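Local structure of uncharacterized protein (Legionella longbeachae NSW150, 4JZA) at residues Lys100-Phe105 against Lys657-Gly662; Asp409-Leu414 against Leu540-His545. The protein is a phosphoinositide phosphatase that probably removes the 3-phosphate of phosphatidylinositol 3-phosphate, perhaps acting on host lipids during infection. One frame throughout, in Å; residues are numbered along the deposited sequence.

Interaction 1 of 2, residues Lys100-Phe105 against Lys657-Gly662; sequences KELERF and KNIFIG
Glu103 meets Ile659 with its aliphatic part, the two side chains lying alongside one another and running in opposing senses. CG of Glu103 lies 4.1 Å from CG2 of Ile659 and 3.5 Å from Ile659 O. Its chi1 of -73° sets CG anti to the carbonyl carbon, and the extended chain beyond places the carboxylate near the backbone of the poorly ordered Gly662, an approach of two acceptors that makes no bond. The carboxylate has its partners outside the two segments: OE2 is hydrogen-bonded to His99 ND1, one turn back on helix 95-116, and OE1 to Tyr670 OH. Ile659 points toward the helix and also packs on Leu102, crossing it at about a right angle, with Ile659 CG2 3.9 Å from Leu102 CG. Phe660 turns its ring edge to the helix: Glu103 O lies at that edge, near the ring plane, 3.4 Å from Phe660 CE1. The same ring reaches along helix 95-116 to Thr106 and Ile110. The loop between helices 643-652 and 676-702 is thus joined to helix 95-116 here by apolar and van der Waals packing, while hydrogen bonds to His99 and Tyr670 probably ease the partial burial of the Glu103 carboxylate.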
loop_
_atom_site.group_PDB
_atom_site.type_symbol
_atom_site.label_atom_id
_atom_site.label_comp_id
_atom_site.label_asym_id
_atom_site.label_seq_id
_atom_site.Cartn_x
_atom_site.Cartn_y
_atom_site.Cartn_z
ATOM N N LYS A 100 17.330 4.018 -10.916
ATOM C CA LYS A 100 17.976 2.732 -10.985
ATOM C C LYS A 100 18.528 2.406 -9.624
ATOM O O LYS A 100 18.233 1.344 -9.097
ATOM C CB LYS A 100 19.041 2.669 -12.074
ATOM C CG LYS A 100 19.459 1.238 -12.379
ATOM C CD LYS A 100 20.262 1.104 -13.663
ATOM C CE LYS A 100 20.443 -0.369 -14.042
ATOM N NZ LYS A 100 20.927 -0.539 -15.450
ATOM N N GLU A 101 19.264 3.318 -9.016
ATOM C CA GLU A 101 19.648 3.158 -7.614
ATOM C C GLU A 101 18.460 2.796 -6.678
ATOM O O GLU A 101 18.552 1.910 -5.836
ATOM C CB GLU A 101 20.335 4.431 -7.108
ATOM C CG GLU A 101 21.746 4.622 -7.651
ATOM C CD GLU A 101 22.570 3.348 -7.493
ATOM O OE1 GLU A 101 22.615 2.775 -6.362
ATOM O OE2 GLU A 101 23.123 2.907 -8.527
ATOM N N LEU A 102 17.335 3.470 -6.825
ATOM C CA LEU A 102 16.176 3.077 -6.060
ATOM C C LEU A 102 15.790 1.666 -6.347
ATOM O O LEU A 102 15.453 0.958 -5.417
ATOM C CB LEU A 102 14.974 3.983 -6.323
ATOM C CG LEU A 102 13.599 3.562 -5.738
ATOM C CD1 LEU A 102 13.665 3.427 -4.225
ATOM C CD2 LEU A 102 12.528 4.567 -6.090
ATOM N N GLU A 103 15.756 1.257 -7.619
ATOM C CA GLU A 103 15.331 -0.128 -7.943
ATOM C C GLU A 103 16.304 -1.116 -7.272
ATOM O O GLU A 103 15.896 -2.137 -6.708
ATOM C CB GLU A 103 15.277 -0.365 -9.438
ATOM C CG GLU A 103 14.122 0.282 -10.209
ATOM C CD GLU A 103 14.292 0.290 -11.762
ATOM O OE1 GLU A 103 15.073 -0.506 -12.282
ATOM O OE2 GLU A 103 13.642 1.066 -12.500
ATOM N N ARG A 104 17.593 -0.771 -7.279
ATOM C CA ARG A 104 18.601 -1.646 -6.727
ATOM C C ARG A 104 18.460 -1.799 -5.227
ATOM O O ARG A 104 18.589 -2.887 -4.720
ATOM C CB ARG A 104 20.000 -1.095 -6.993
ATOM C CG ARG A 104 20.584 -1.388 -8.374
ATOM C CD ARG A 104 22.081 -1.049 -8.437
ATOM N NE ARG A 104 22.623 -1.284 -9.789
ATOM C CZ ARG A 104 22.978 -0.337 -10.661
ATOM N NH1 ARG A 104 22.869 0.955 -10.349
ATOM N NH2 ARG A 104 23.457 -0.689 -11.853
ATOM N N PHE A 105 18.255 -0.687 -4.530
ATOM C CA PHE A 105 18.140 -0.670 -3.075
ATOM C C PHE A 105 16.886 -1.426 -2.643
ATOM O O PHE A 105 16.901 -2.219 -1.686
ATOM C CB PHE A 105 18.151 0.777 -2.552
ATOM C CG PHE A 105 17.720 0.909 -1.124
ATOM C CD1 PHE A 105 18.636 0.794 -0.099
ATOM C CD2 PHE A 105 16.374 1.142 -0.800
ATOM C CE1 PHE A 105 18.227 0.899 1.220
ATOM C CE2 PHE A 105 15.948 1.230 0.514
ATOM C CZ PHE A 105 16.878 1.093 1.528
ATOM N N LYS A 657 5.761 -2.721 -5.578
ATOM C CA LYS A 657 5.769 -3.572 -6.758
ATOM C C LYS A 657 5.948 -2.763 -8.016
ATOM O O LYS A 657 6.477 -3.273 -8.963
ATOM C CB LYS A 657 4.528 -4.433 -6.889
ATOM C CG LYS A 657 3.235 -3.703 -7.103
ATOM C CD LYS A 657 2.107 -4.744 -7.058
ATOM C CE LYS A 657 0.900 -4.432 -7.945
ATOM N NZ LYS A 657 -0.077 -3.501 -7.326
ATOM N N ASN A 658 5.540 -1.503 -8.028
ATOM C CA ASN A 658 5.679 -0.720 -9.237
ATOM C C ASN A 658 6.972 0.038 -9.330
ATOM O O ASN A 658 7.189 0.765 -10.295
ATOM C CB ASN A 658 4.525 0.226 -9.448
ATOM C CG ASN A 658 3.220 -0.490 -9.618
ATOM O OD1 ASN A 658 3.127 -1.639 -10.019
ATOM N ND2 ASN A 658 2.208 0.189 -9.293
ATOM N N ILE A 659 7.840 -0.125 -8.354
ATOM C CA ILE A 659 9.163 0.414 -8.496
ATOM C C ILE A 659 9.818 -0.352 -9.664
ATOM O O ILE A 659 10.604 0.221 -10.421
ATOM C CB ILE A 659 9.883 0.341 -7.131
ATOM C CG1 ILE A 659 9.147 1.286 -6.174
ATOM C CG2 ILE A 659 11.368 0.687 -7.220
ATOM C CD1 ILE A 659 9.964 1.772 -4.992
ATOM N N PHE A 660 9.435 -1.621 -9.849
ATOM C CA PHE A 660 9.974 -2.488 -10.952
ATOM C C PHE A 660 9.165 -2.482 -12.264
ATOM O O PHE A 660 9.332 -3.357 -13.113
ATOM C CB PHE A 660 10.226 -3.907 -10.408
ATOM C CG PHE A 660 10.993 -3.860 -9.153
ATOM C CD1 PHE A 660 12.380 -3.637 -9.199
ATOM C CD2 PHE A 660 10.340 -3.858 -7.941
ATOM C CE1 PHE A 660 13.114 -3.501 -8.049
ATOM C CE2 PHE A 660 11.060 -3.722 -6.789
ATOM C CZ PHE A 660 12.447 -3.547 -6.837
ATOM N N ILE A 661 8.343 -1.453 -12.428
ATOM C CA ILE A 661 7.573 -1.207 -13.647
ATOM C C ILE A 661 8.342 -0.323 -14.697
ATOM O O ILE A 661 7.998 -0.341 -15.864
ATOM C CB ILE A 661 6.226 -0.562 -13.237
ATOM C CG1 ILE A 661 4.998 -1.221 -13.884
ATOM C CG2 ILE A 661 6.294 0.936 -13.445
ATOM C CD1 ILE A 661 3.669 -0.570 -13.476
ATOM N N GLY A 662 9.386 0.423 -14.310
ATOM C CA GLY A 662 10.135 1.306 -15.268
ATOM C C GLY A 662 11.381 0.672 -15.876
ATOM O O GLY A 662 12.517 0.951 -15.458
#

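Interaction 2 of 2, residues Asp409-Leu414 against Leu540-His545; sequences DQLAIL and LTIGGH
Gly544, which has no side chain, brings its CA against the carbonyl oxygen of Leu411; the two CA atoms, Gly544 and Leu411, are 4.5 Å apart, the same spacing as between Ala412 CA and His545 CA. The same Leu411 O accepts a hydrogen bond from His545 N at 2.7 Å, with 165° at the hydrogen and the donor tilted 21° from the carbonyl plane. Two residues on from Leu411, Ile413 N donates to His545 O at 3.1 Å, almost in line with the carbonyl (170° at the oxygen). His545 therefore uses both its N and its O on the residues flanking Ala412, the pattern of a parallel beta bridge. This bridge sets the start of strand 545-549 beside strand 412-416 in the mixed sheet, directly after helix 524-542 ends in a Schellman motif: Gly544 N bonds to Ile539 O and Gly543 N to Leu540 O, with Gly543, at positive phi, as the C-prime residue. On one face of the sheet Ala412 CB and His545 CB stand 4.1 Å apart. The imidazole of His545 is hydrogen-bonded through NE2 to Val402 O, and the ring meets that of Tyr373. At the helix end, Leu411 CD1 touches Ile542 CD1 at 4.2 Å, and both side chains also rest on Tyr494.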
loop_
_atom_site.group_PDB
_atom_site.type_symbol
_atom_site.label_atom_id
_atom_site.label_comp_id
_atom_site.label_asym_id
_atom_site.label_seq_id
_atom_site.Cartn_x
_atom_site.Cartn_y
_atom_site.Cartn_z
ATOM N N ASP A 409 -29.538 18.815 6.039
ATOM C CA ASP A 409 -30.525 19.642 5.327
ATOM C C ASP A 409 -29.916 20.404 4.132
ATOM O O ASP A 409 -30.645 20.877 3.263
ATOM C CB ASP A 409 -31.094 20.678 6.306
ATOM C CG ASP A 409 -30.052 21.130 7.355
ATOM O OD1 ASP A 409 -29.555 20.252 8.122
ATOM O OD2 ASP A 409 -29.696 22.330 7.395
ATOM N N GLN A 410 -28.583 20.539 4.113
ATOM C CA GLN A 410 -27.885 21.292 3.083
ATOM C C GLN A 410 -27.373 20.403 2.005
ATOM O O GLN A 410 -27.169 19.237 2.224
ATOM C CB GLN A 410 -26.784 22.158 3.700
ATOM C CG GLN A 410 -27.384 23.486 4.189
ATOM C CD GLN A 410 -26.592 24.206 5.280
ATOM O OE1 GLN A 410 -26.820 24.002 6.488
ATOM N NE2 GLN A 410 -25.699 25.107 4.855
ATOM N N LEU A 411 -27.226 20.958 0.816
ATOM C CA LEU A 411 -26.802 20.190 -0.342
ATOM C C LEU A 411 -25.414 19.629 -0.171
ATOM O O LEU A 411 -24.541 20.243 0.485
ATOM C CB LEU A 411 -26.749 21.065 -1.570
ATOM C CG LEU A 411 -27.935 21.061 -2.495
ATOM C CD1 LEU A 411 -27.409 21.659 -3.798
ATOM C CD2 LEU A 411 -28.493 19.655 -2.694
ATOM N N ALA A 412 -25.202 18.479 -0.794
ATOM C CA ALA A 412 -23.950 17.760 -0.615
ATOM C C ALA A 412 -23.656 16.998 -1.852
ATOM O O ALA A 412 -24.508 16.244 -2.334
ATOM C CB ALA A 412 -24.067 16.801 0.533
ATOM N N ILE A 413 -22.432 17.136 -2.346
ATOM C CA ILE A 413 -22.039 16.399 -3.541
ATOM C C ILE A 413 -21.021 15.333 -3.217
ATOM O O ILE A 413 -20.163 15.518 -2.346
ATOM C CB ILE A 413 -21.513 17.336 -4.619
ATOM C CG1 ILE A 413 -21.370 16.572 -5.934
ATOM C CG2 ILE A 413 -20.206 18.003 -4.204
ATOM C CD1 ILE A 413 -21.338 17.495 -7.122
ATOM N N LEU A 414 -21.168 14.187 -3.882
ATOM C CA LEU A 414 -20.134 13.128 -3.919
ATOM C C LEU A 414 -19.614 13.018 -5.340
ATOM O O LEU A 414 -20.172 12.312 -6.184
ATOM C CB LEU A 414 -20.714 11.788 -3.487
ATOM C CG LEU A 414 -19.794 10.668 -3.006
ATOM C CD1 LEU A 414 -20.582 9.431 -2.582
ATOM C CD2 LEU A 414 -18.792 10.328 -4.079
ATOM N N LEU A 540 -20.339 25.148 -4.156
ATOM C CA LEU A 540 -19.732 26.141 -3.315
ATOM C C LEU A 540 -20.514 27.430 -3.273
ATOM O O LEU A 540 -20.707 27.946 -2.191
ATOM C CB LEU A 540 -18.282 26.420 -3.687
ATOM C CG LEU A 540 -17.415 25.221 -3.337
ATOM C CD1 LEU A 540 -16.145 25.324 -4.142
ATOM C CD2 LEU A 540 -17.119 25.138 -1.845
ATOM N N THR A 541 -20.963 27.973 -4.398
ATOM C CA THR A 541 -21.623 29.262 -4.298
ATOM C C THR A 541 -22.991 29.053 -3.587
ATOM O O THR A 541 -23.386 29.882 -2.769
ATOM C CB THR A 541 -21.683 30.083 -5.625
ATOM O OG1 THR A 541 -22.862 29.797 -6.365
ATOM C CG2 THR A 541 -20.482 29.845 -6.490
ATOM N N ILE A 542 -23.654 27.911 -3.807
ATOM C CA ILE A 542 -24.861 27.605 -3.060
ATOM C C ILE A 542 -24.545 27.497 -1.580
ATOM O O ILE A 542 -25.394 27.762 -0.769
ATOM C CB ILE A 542 -25.538 26.317 -3.547
ATOM C CG1 ILE A 542 -26.261 26.597 -4.852
ATOM C CG2 ILE A 542 -26.562 25.793 -2.565
ATOM C CD1 ILE A 542 -26.750 25.375 -5.596
ATOM N N GLY A 543 -23.333 27.123 -1.200
ATOM C CA GLY A 543 -23.039 26.865 0.228
ATOM C C GLY A 543 -23.201 25.420 0.673
ATOM O O GLY A 543 -23.252 25.128 1.854
ATOM N N GLY A 544 -23.257 24.498 -0.275
ATOM C CA GLY A 544 -23.354 23.072 0.071
ATOM C C GLY A 544 -21.986 22.497 0.462
ATOM O O GLY A 544 -20.957 23.214 0.514
ATOM N N HIS A 545 -21.994 21.200 0.744
ATOM C CA HIS A 545 -20.802 20.482 1.156
ATOM C C HIS A 545 -20.078 19.906 -0.061
ATOM O O HIS A 545 -20.650 19.125 -0.824
ATOM C CB HIS A 545 -21.203 19.350 2.085
ATOM C CG HIS A 545 -20.051 18.529 2.574
ATOM N ND1 HIS A 545 -18.991 19.042 3.261
ATOM C CD2 HIS A 545 -19.802 17.221 2.477
ATOM C CE1 HIS A 545 -18.140 18.081 3.570
ATOM N NE2 HIS A 545 -18.625 16.961 3.129
#

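The centres of the two interactions lie 43 Å apart and their nearest atoms about 23 Å, and they use different elements: helix 95-116 and a loop in interaction 1, strands 412-416 and 545-549 with the end of helix 524-542 in interaction 2. Both are partly buried, but interaction 1 is nearer the middle of the chain, its centre 16 Å from the chain's centre against 32 Å for interaction 2. The areas buried are similar, 256 and 276 Å², yet the chemistry differs. Interaction 1 relies on side-chain packing, with the polar groups of its glutamate paired outside the two segments. Interaction 2 is carried chiefly by backbone hydrogen bonds, as befits neighbouring strands of the large mixed sheet.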